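Local structure of putative sugar isomerase (Parabacteroides distasonis, 3LMZ) at residues A[24-29]-A[241-246]. The protein is probably a sugar isomerase of the xylose isomerase-like TIM-barrel family, its substrate not established. Numbering follows the deposited sequence.
Sequences GYTFVN and LGIAES
The ring of Phe27 is approached obliquely by Ile243: Phe27 CZ lies 3.8 Å from Ile243 CD1, and the Phe27 side chain also packs against Met22 of strand 19-22 and against Thr35, Thr38 and Leu39 of helix 32-41. The same methyl is touched by Thr26, whose side chain meets that of Ile243 tip to tip. Here the fit is tight, with Thr26 CG2 and Ile243 CD1 3.4 Å apart, closer than usual van der Waals contact, and Thr26 CG2 is 3.7 Å from Ile243 CG1. The extended outer torsion of Ile243 (chi2 163°) carries CD1 out to both partners. On Thr26, CG2 is anti to the backbone N (chi1 -64° for OG1) and the methyl points at Ile243, while OG1 hydrogen-bonds with Leu230 O at the end of strand 227-230 and with Tyr232 N just after it. No hydrogen bond crosses between the segments, which bury 110 Å² in all. Within the helix, Gly242 O accepts from both Ser246 N and Ser246 OG (2.8 Å to the latter), on opposite faces of the carbonyl plane. This apolar contact packs the loop after the first barrel strand, which includes the 3-10 segment 24-26, against the last helix, 240-256, as expected of a xylose isomerase-like TIM barrel, where parallel strands 19-22 and 227-230 pair.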
loop_
_atom_site.group_PDB
_atom_site.type_symbol
_atom_site.label_atom_id
_atom_site.label_comp_id
_atom_site.label_asym_id
_atom_site.label_seq_id
_atom_site.Cartn_x
_atom_site.Cartn_y
_atom_site.Cartn_z
ATOM N N GLY A 24 -16.060 -6.968 -6.426
ATOM C CA GLY A 24 -15.655 -7.984 -7.382
ATOM C C GLY A 24 -15.170 -7.445 -8.728
ATOM O O GLY A 24 -14.280 -8.078 -9.354
ATOM N N TYR A 25 -15.687 -6.316 -9.192
ATOM C CA TYR A 25 -15.264 -5.752 -10.472
ATOM C C TYR A 25 -13.762 -5.472 -10.533
ATOM O O TYR A 25 -13.153 -5.473 -11.615
ATOM C CB TYR A 25 -16.066 -4.506 -10.818
ATOM C CG TYR A 25 -15.832 -3.943 -12.178
ATOM C CD1 TYR A 25 -16.263 -4.638 -13.297
ATOM C CD2 TYR A 25 -15.250 -2.697 -12.349
ATOM C CE1 TYR A 25 -16.097 -4.089 -14.575
ATOM C CE2 TYR A 25 -15.120 -2.135 -13.603
ATOM C CZ TYR A 25 -15.532 -2.888 -14.713
ATOM O OH TYR A 25 -15.471 -2.411 -16.029
ATOM N N THR A 26 -13.157 -5.226 -9.356
ATOM C CA THR A 26 -11.692 -5.091 -9.333
ATOM C C THR A 26 -10.994 -6.232 -10.095
ATOM O O THR A 26 -9.947 -6.040 -10.722
ATOM C CB THR A 26 -11.212 -5.031 -7.910
ATOM O OG1 THR A 26 -11.741 -3.857 -7.302
ATOM C CG2 THR A 26 -9.685 -5.008 -7.810
ATOM N N PHE A 27 -11.571 -7.461 -9.966
ATOM C CA PHE A 27 -11.036 -8.685 -10.536
ATOM C C PHE A 27 -11.875 -9.161 -11.725
ATOM O O PHE A 27 -11.849 -10.348 -12.040
ATOM C CB PHE A 27 -10.958 -9.737 -9.414
ATOM C CG PHE A 27 -9.897 -9.445 -8.405
ATOM C CD1 PHE A 27 -8.569 -9.776 -8.653
ATOM C CD2 PHE A 27 -10.200 -8.766 -7.235
ATOM C CE1 PHE A 27 -7.578 -9.472 -7.734
ATOM C CE2 PHE A 27 -9.187 -8.465 -6.328
ATOM C CZ PHE A 27 -7.901 -8.790 -6.597
ATOM N N VAL A 28 -12.435 -8.260 -12.534
ATOM C CA VAL A 28 -13.218 -8.677 -13.699
ATOM C C VAL A 28 -12.408 -9.501 -14.676
ATOM O O VAL A 28 -12.960 -10.370 -15.351
ATOM C CB VAL A 28 -13.850 -7.459 -14.413
ATOM C CG1 VAL A 28 -12.771 -6.500 -15.018
ATOM C CG2 VAL A 28 -14.882 -7.894 -15.498
ATOM N N ASN A 29 -11.085 -9.260 -14.756
ATOM C CA ASN A 29 -10.231 -9.968 -15.671
ATOM C C ASN A 29 -9.557 -11.240 -15.099
ATOM O O ASN A 29 -8.706 -11.869 -15.788
ATOM C CB ASN A 29 -9.163 -9.018 -16.258
ATOM C CG ASN A 29 -9.773 -7.966 -17.192
ATOM O OD1 ASN A 29 -10.655 -8.297 -17.974
ATOM N ND2 ASN A 29 -9.357 -6.729 -17.068
ATOM N N LEU A 241 -0.383 -4.328 -8.354
ATOM C CA LEU A 241 0.445 -3.348 -7.691
ATOM C C LEU A 241 -0.355 -2.151 -7.154
ATOM O O LEU A 241 -0.106 -1.637 -6.069
ATOM C CB LEU A 241 1.576 -2.900 -8.636
ATOM C CG LEU A 241 2.875 -2.410 -8.014
ATOM C CD1 LEU A 241 3.746 -3.547 -7.465
ATOM C CD2 LEU A 241 3.579 -1.625 -9.097
ATOM N N GLY A 242 -1.344 -1.719 -7.938
ATOM C CA GLY A 242 -2.203 -0.607 -7.563
ATOM C C GLY A 242 -3.215 -0.949 -6.484
ATOM O O GLY A 242 -3.508 -0.147 -5.592
ATOM N N ILE A 243 -3.770 -2.148 -6.595
ATOM C CA ILE A 243 -4.658 -2.699 -5.554
ATOM C C ILE A 243 -3.912 -2.683 -4.217
ATOM O O ILE A 243 -4.377 -2.127 -3.209
ATOM C CB ILE A 243 -5.151 -4.118 -5.886
ATOM C CG1 ILE A 243 -6.136 -4.112 -7.070
ATOM C CG2 ILE A 243 -5.808 -4.691 -4.640
ATOM C CD1 ILE A 243 -6.318 -5.517 -7.678
ATOM N N ALA A 244 -2.696 -3.201 -4.214
ATOM C CA ALA A 244 -1.939 -3.367 -2.928
ATOM C C ALA A 244 -1.484 -2.049 -2.345
ATOM O O ALA A 244 -1.656 -1.815 -1.161
ATOM C CB ALA A 244 -0.723 -4.291 -3.174
ATOM N N GLU A 245 -1.047 -1.116 -3.215
ATOM C CA GLU A 245 -0.702 0.215 -2.717
ATOM C C GLU A 245 -1.924 0.899 -2.128
ATOM O O GLU A 245 -1.870 1.509 -1.066
ATOM C CB GLU A 245 -0.155 1.108 -3.839
ATOM C CG GLU A 245 0.211 2.523 -3.377
ATOM C CD GLU A 245 0.781 3.428 -4.468
ATOM O OE1 GLU A 245 1.239 2.864 -5.510
ATOM O OE2 GLU A 245 0.812 4.651 -4.212
ATOM N N SER A 246 -3.080 0.785 -2.806
ATOM C CA SER A 246 -4.275 1.440 -2.334
ATOM C C SER A 246 -4.709 0.875 -0.968
ATOM O O SER A 246 -5.152 1.637 -0.070
ATOM C CB SER A 246 -5.406 1.208 -3.319
ATOM O OG SER A 246 -5.231 1.823 -4.577
#